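PDB 5N3U: phycocyanobilin lyase subunit beta from Nostoc sp. PCC 7120, which probably serves, together with the alpha subunit CpcE, as the lyase required for attaching the phycocyanobilin chromophore to the alpha chain of phycocyanin. Local coordinates for residues 62-67 against 84-89; 180-185 against 193-198. All blocks are in the same frame, centred on the assembly; numbering follows the deposited sequence.

Contact 1. Residues 62-67 against 84-89; sequences VAVPQL and RTLAAI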
loop_
_atom_site.group_PDB
_atom_site.type_symbol
_atom_site.label_atom_id
_atom_site.label_comp_id
_atom_site.label_asym_id
_atom_site.label_seq_id
_atom_site.Cartn_x
_atom_site.Cartn_y
_atom_site.Cartn_z
ATOM N N VAL B 62 27.422 -14.050 -2.416
ATOM C CA VAL B 62 28.036 -12.878 -2.987
ATOM C C VAL B 62 26.999 -11.722 -3.322
ATOM O O VAL B 62 27.358 -10.535 -3.368
ATOM C CB VAL B 62 28.855 -13.246 -4.273
ATOM C CG1 VAL B 62 27.950 -13.757 -5.402
ATOM C CG2 VAL B 62 29.683 -12.061 -4.739
ATOM N N ALA B 63 25.787 -12.116 -3.674
ATOM C CA ALA B 63 24.711 -11.126 -3.952
ATOM C C ALA B 63 24.073 -10.526 -2.691
ATOM O O ALA B 63 23.353 -9.533 -2.813
ATOM C CB ALA B 63 23.676 -11.747 -4.784
ATOM N N VAL B 64 24.273 -11.133 -1.515
ATOM C CA VAL B 64 23.565 -10.693 -0.319
ATOM C C VAL B 64 23.776 -9.201 0.014
ATOM O O VAL B 64 22.800 -8.551 0.236
ATOM C CB VAL B 64 23.855 -11.622 0.880
ATOM C CG1 VAL B 64 23.340 -11.004 2.166
ATOM C CG2 VAL B 64 23.217 -12.906 0.610
ATOM N N PRO B 65 25.007 -8.641 -0.021
ATOM C CA PRO B 65 25.179 -7.244 0.291
ATOM C C PRO B 65 24.359 -6.283 -0.572
ATOM O O PRO B 65 23.781 -5.290 -0.065
ATOM C CB PRO B 65 26.693 -7.011 0.023
ATOM C CG PRO B 65 27.286 -8.279 0.459
ATOM C CD PRO B 65 26.318 -9.323 -0.092
ATOM N N GLN B 66 24.348 -6.520 -1.873
ATOM C CA GLN B 66 23.530 -5.680 -2.754
ATOM C C GLN B 66 22.046 -5.933 -2.584
ATOM O O GLN B 66 21.238 -4.974 -2.586
ATOM C CB GLN B 66 23.968 -5.873 -4.204
ATOM C CG GLN B 66 25.244 -5.040 -4.512
ATOM C CD GLN B 66 25.887 -5.516 -5.769
ATOM O OE1 GLN B 66 26.288 -6.670 -5.841
ATOM N NE2 GLN B 66 25.946 -4.680 -6.774
ATOM N N LEU B 67 21.651 -7.180 -2.442
ATOM C CA LEU B 67 20.234 -7.404 -2.076
ATOM C C LEU B 67 19.840 -6.632 -0.816
ATOM O O LEU B 67 18.799 -6.027 -0.790
ATOM C CB LEU B 67 19.946 -8.810 -1.862
ATOM C CG LEU B 67 19.784 -9.669 -3.125
ATOM C CD1 LEU B 67 19.965 -11.112 -2.745
ATOM C CD2 LEU B 67 18.410 -9.491 -3.758
ATOM N N ARG B 84 12.046 -12.465 -0.513
ATOM C CA ARG B 84 11.991 -13.869 -0.846
ATOM C C ARG B 84 13.387 -14.444 -1.274
ATOM O O ARG B 84 13.751 -15.567 -0.945
ATOM C CB ARG B 84 10.920 -14.137 -1.900
ATOM C CG ARG B 84 10.567 -15.635 -2.050
ATOM C CD ARG B 84 9.279 -15.899 -2.851
ATOM N NE ARG B 84 8.205 -14.928 -2.546
ATOM C CZ ARG B 84 7.801 -13.903 -3.293
ATOM N NH1 ARG B 84 8.384 -13.584 -4.421
ATOM N NH2 ARG B 84 6.796 -13.134 -2.866
ATOM N N THR B 85 14.118 -13.665 -2.019
ATOM C CA THR B 85 15.388 -14.013 -2.512
ATOM C C THR B 85 16.380 -14.092 -1.382
ATOM O O THR B 85 17.111 -15.099 -1.250
ATOM C CB THR B 85 15.837 -12.997 -3.514
ATOM O OG1 THR B 85 14.887 -12.939 -4.574
ATOM C CG2 THR B 85 17.148 -13.350 -4.086
ATOM N N LEU B 86 16.402 -13.102 -0.515
ATOM C CA LEU B 86 17.203 -13.219 0.717
ATOM C C LEU B 86 16.859 -14.391 1.564
ATOM O O LEU B 86 17.766 -15.051 2.099
ATOM C CB LEU B 86 17.060 -11.931 1.568
ATOM C CG LEU B 86 17.736 -10.761 1.027
ATOM C CD1 LEU B 86 17.143 -9.446 1.545
ATOM C CD2 LEU B 86 19.241 -10.880 1.210
ATOM N N ALA B 87 15.565 -14.693 1.717
ATOM C CA ALA B 87 15.140 -15.810 2.514
ATOM C C ALA B 87 15.662 -17.124 1.853
ATOM O O ALA B 87 16.157 -17.972 2.536
ATOM C CB ALA B 87 13.593 -15.894 2.623
ATOM N N ALA B 88 15.577 -17.237 0.540
ATOM C CA ALA B 88 16.027 -18.480 -0.156
ATOM C C ALA B 88 17.550 -18.652 -0.112
ATOM O O ALA B 88 18.046 -19.784 0.003
ATOM C CB ALA B 88 15.596 -18.392 -1.609
ATOM N N ILE B 89 18.299 -17.558 -0.193
ATOM C CA ILE B 89 19.753 -17.605 -0.039
ATOM C C ILE B 89 20.100 -18.009 1.386
ATOM O O ILE B 89 21.055 -18.753 1.591
ATOM C CB ILE B 89 20.437 -16.317 -0.392
ATOM C CG1 ILE B 89 20.250 -16.046 -1.859
ATOM C CG2 ILE B 89 21.955 -16.404 -0.104
ATOM C CD1 ILE B 89 20.725 -14.718 -2.324
#

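Contact 2. Residues 180-185 against 193-198; sequences EMLASD and RILLAQ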
loop_
_atom_site.group_PDB
_atom_site.type_symbol
_atom_site.label_atom_id
_atom_site.label_comp_id
_atom_site.label_asym_id
_atom_site.label_seq_id
_atom_site.Cartn_x
_atom_site.Cartn_y
_atom_site.Cartn_z
ATOM N N GLU B 180 -0.843 -22.503 22.778
ATOM C CA GLU B 180 -1.729 -21.374 23.019
ATOM C C GLU B 180 -2.476 -21.018 21.726
ATOM O O GLU B 180 -3.619 -20.555 21.773
ATOM C CB GLU B 180 -0.991 -20.086 23.436
ATOM C CG GLU B 180 -0.255 -20.006 24.772
ATOM C CD GLU B 180 0.978 -19.066 24.701
ATOM O OE1 GLU B 180 2.047 -19.415 25.286
ATOM O OE2 GLU B 180 0.914 -18.001 24.009
ATOM N N MET B 181 -1.825 -21.179 20.571
ATOM C CA MET B 181 -2.484 -20.784 19.314
ATOM C C MET B 181 -3.526 -21.818 18.848
ATOM O O MET B 181 -4.639 -21.472 18.439
ATOM C CB MET B 181 -1.417 -20.542 18.228
ATOM C CG MET B 181 -0.727 -19.199 18.357
ATOM S SD MET B 181 0.488 -19.142 17.016
ATOM C CE MET B 181 -0.645 -18.566 15.742
ATOM N N LEU B 182 -3.162 -23.085 18.935
ATOM C CA LEU B 182 -4.142 -24.182 18.741
ATOM C C LEU B 182 -5.392 -24.043 19.617
ATOM O O LEU B 182 -6.473 -24.337 19.155
ATOM C CB LEU B 182 -3.508 -25.539 18.997
ATOM C CG LEU B 182 -4.325 -26.733 18.508
ATOM C CD1 LEU B 182 -4.655 -26.672 17.030
ATOM C CD2 LEU B 182 -3.571 -28.007 18.786
ATOM N N ALA B 183 -5.237 -23.570 20.849
ATOM C CA ALA B 183 -6.368 -23.258 21.699
ATOM C C ALA B 183 -7.120 -22.047 21.207
ATOM O O ALA B 183 -8.344 -22.068 21.187
ATOM C CB ALA B 183 -5.947 -23.021 23.142
ATOM N N SER B 184 -6.446 -20.979 20.838
ATOM C CA SER B 184 -7.210 -19.721 20.651
ATOM C C SER B 184 -7.591 -19.338 19.235
ATOM O O SER B 184 -8.326 -18.381 19.039
ATOM C CB SER B 184 -6.457 -18.555 21.268
ATOM O OG SER B 184 -5.315 -18.244 20.504
ATOM N N ASP B 185 -7.097 -20.043 18.230
ATOM C CA ASP B 185 -7.188 -19.476 16.915
ATOM C C ASP B 185 -8.593 -19.661 16.301
ATOM O O ASP B 185 -9.128 -20.745 16.240
ATOM C CB ASP B 185 -6.055 -19.951 15.996
ATOM C CG ASP B 185 -5.665 -18.881 14.990
ATOM O OD1 ASP B 185 -6.433 -18.645 14.022
ATOM O OD2 ASP B 185 -4.614 -18.222 15.208
ATOM N N ARG B 193 -2.366 -25.887 10.493
ATOM C CA ARG B 193 -0.968 -25.749 10.201
ATOM C C ARG B 193 -0.208 -25.926 11.496
ATOM O O ARG B 193 0.897 -26.396 11.481
ATOM C CB ARG B 193 -0.655 -24.398 9.540
ATOM C CG ARG B 193 0.789 -24.284 9.090
ATOM C CD ARG B 193 1.077 -25.302 8.010
ATOM N NE ARG B 193 2.436 -25.312 7.616
ATOM C CZ ARG B 193 3.404 -25.808 8.382
ATOM N NH1 ARG B 193 3.163 -26.258 9.604
ATOM N NH2 ARG B 193 4.649 -25.773 7.951
ATOM N N ILE B 194 -0.803 -25.512 12.603
ATOM C CA ILE B 194 -0.176 -25.776 13.903
ATOM C C ILE B 194 0.009 -27.298 14.110
ATOM O O ILE B 194 1.134 -27.777 14.333
ATOM C CB ILE B 194 -1.006 -25.170 15.030
ATOM C CG1 ILE B 194 -0.880 -23.627 15.016
ATOM C CG2 ILE B 194 -0.581 -25.708 16.412
ATOM C CD1 ILE B 194 -1.949 -22.896 15.772
ATOM N N LEU B 195 -1.089 -28.047 13.943
ATOM C CA LEU B 195 -1.045 -29.526 13.960
ATOM C C LEU B 195 0.008 -30.117 13.100
ATOM O O LEU B 195 0.700 -30.980 13.545
ATOM C CB LEU B 195 -2.372 -30.134 13.530
ATOM C CG LEU B 195 -3.493 -29.831 14.533
ATOM C CD1 LEU B 195 -4.839 -30.171 13.890
ATOM C CD2 LEU B 195 -3.274 -30.543 15.875
ATOM N N LEU B 196 0.157 -29.657 11.859
ATOM C CA LEU B 196 1.215 -30.142 11.035
ATOM C C LEU B 196 2.574 -29.802 11.645
ATOM O O LEU B 196 3.500 -30.604 11.534
ATOM C CB LEU B 196 1.186 -29.549 9.625
ATOM C CG LEU B 196 2.254 -29.999 8.643
ATOM C CD1 LEU B 196 2.221 -31.519 8.481
ATOM C CD2 LEU B 196 2.030 -29.366 7.290
ATOM N N ALA B 197 2.707 -28.614 12.235
ATOM C CA ALA B 197 4.008 -28.242 12.820
ATOM C C ALA B 197 4.276 -29.145 14.049
ATOM O O ALA B 197 5.349 -29.748 14.115
ATOM C CB ALA B 197 4.072 -26.768 13.199
ATOM N N GLN B 198 3.306 -29.260 14.979
ATOM C CA GLN B 198 3.457 -30.168 16.148
ATOM C C GLN B 198 3.938 -31.564 15.794
ATOM O O GLN B 198 4.774 -32.116 16.479
ATOM C CB GLN B 198 2.183 -30.272 16.939
ATOM C CG GLN B 198 2.052 -29.139 17.922
ATOM C CD GLN B 198 0.623 -28.798 18.248
ATOM O OE1 GLN B 198 -0.307 -29.237 17.560
ATOM N NE2 GLN B 198 0.426 -28.013 19.307
#

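Contact 1. Residues 62-67 against 84-89
Leu67 reaches out from the short helix 64-69 and meets three side chains of helix 76-89. Its CD1 comes tip to tip with Ile89, 3.7 Å from CD1 of that residue, while the same Leu67 CD1 lies 3.8 Å from CG2 of Thr85, whose side chain runs at about a right angle to the leucine. Nearer the backbone, Leu67 CB rests against Leu86 CD2 at 3.8 Å. Ile89 uses its second branch as well: with CG1 beside the backbone N (chi1 -65°), CG2 lies anti to that N and touches Val64 CG2 at 3.8 Å, the two side chains sliding past each other in opposite directions. Val64 CG1 makes a looser approach to Leu86 CD2. No hydrogen bond crosses this interface, and all five touching residues are buried.

The one polar atom among their side-chain ends, Thr85 OG1, is turned to other partners: it is hydrogen-bonded to Tyr81 O, one turn back in its own helix, and to Ser53 OG of helix 46-59. This leaves the methyl of Thr85 for Leu67. Beyond the first shell, Ile38 of helix 34-40 packs on Leu67, and Leu56 and Val57 pack on Thr85. Such aliphatic packing between the short helix 64-69 and the longer helix that follows it, in the HEAT-repeat region of the chain, is characteristic of the layered core of an alpha-helical solenoid.

Contact 2. Residues 180-185 against 193-198
Leu182 lies over the side of helix 188-198, covering parts of Ile194, Leu195 and Gln198. Helices 171-184 and 188-198 form a helical hairpin at the C-terminal end of the alpha solenoid: the segments 180-184 and 193-198 run nearly antiparallel, at 151°, with their axes 10.1 Å apart at closest approach. With CG of Leu182 anti to the backbone N (chi1 -166°), its CD1 comes near Leu195 CG and its CD2 meets both Leu195 and Gln198. The side chains of Leu182 and Leu195 cross at about a right angle, with CD2 of Leu182 3.9 Å from CD2 of Leu195. Leu182 CD2 also lies 3.7 Å from Gln198 OE1, a van der Waals contact of the methyl with the amide oxygen.

Ile194 is buried and uses both its branches. Its CG2 rests on Leu182 CB at 3.9 Å, and the longer branch carries CD1 up to the backbone of the preceding helix, 3.4 Å from Leu182 N. Met181, also buried, packs on Ile158 of helix 151-163 as well. Leu195 packs on Ile261 of an alpha subunit, so helix 188-198 also contributes to the interface between the two kinds of subunit.

Where helix 171-184 ends, Ser184 OG and Ser184 N both donate to Glu180 O from opposite faces of its plane, and Asp185 pairs with Arg154 in a salt bridge. The tightest carbon pair between 180-185 and 193-198 is Ile194 CD1 with Met181 CB, at 3.4 Å, shorter than usual van der Waals separation.

The two contacts join different helix pairs and lie on opposite sides of the chain's centre, about 31 Å apart between centres and about 14 Å between nearest atoms. Contact 1, the more central, joins helices 64-69 and 76-89 and is a buried contact. Contact 2 pairs helices 171-184 and 188-198 near the C-terminal end and is only partly buried, with a glutamine amide joining packing that is otherwise aliphatic, as in contact 1. Polar links to the partner protein start from both: Arg84 of segment 84-89 is hydrogen-bonded to Leu276 O of an alpha subunit, and Arg193 of segment 193-198 forms a salt bridge with Asp273 of an alpha subunit.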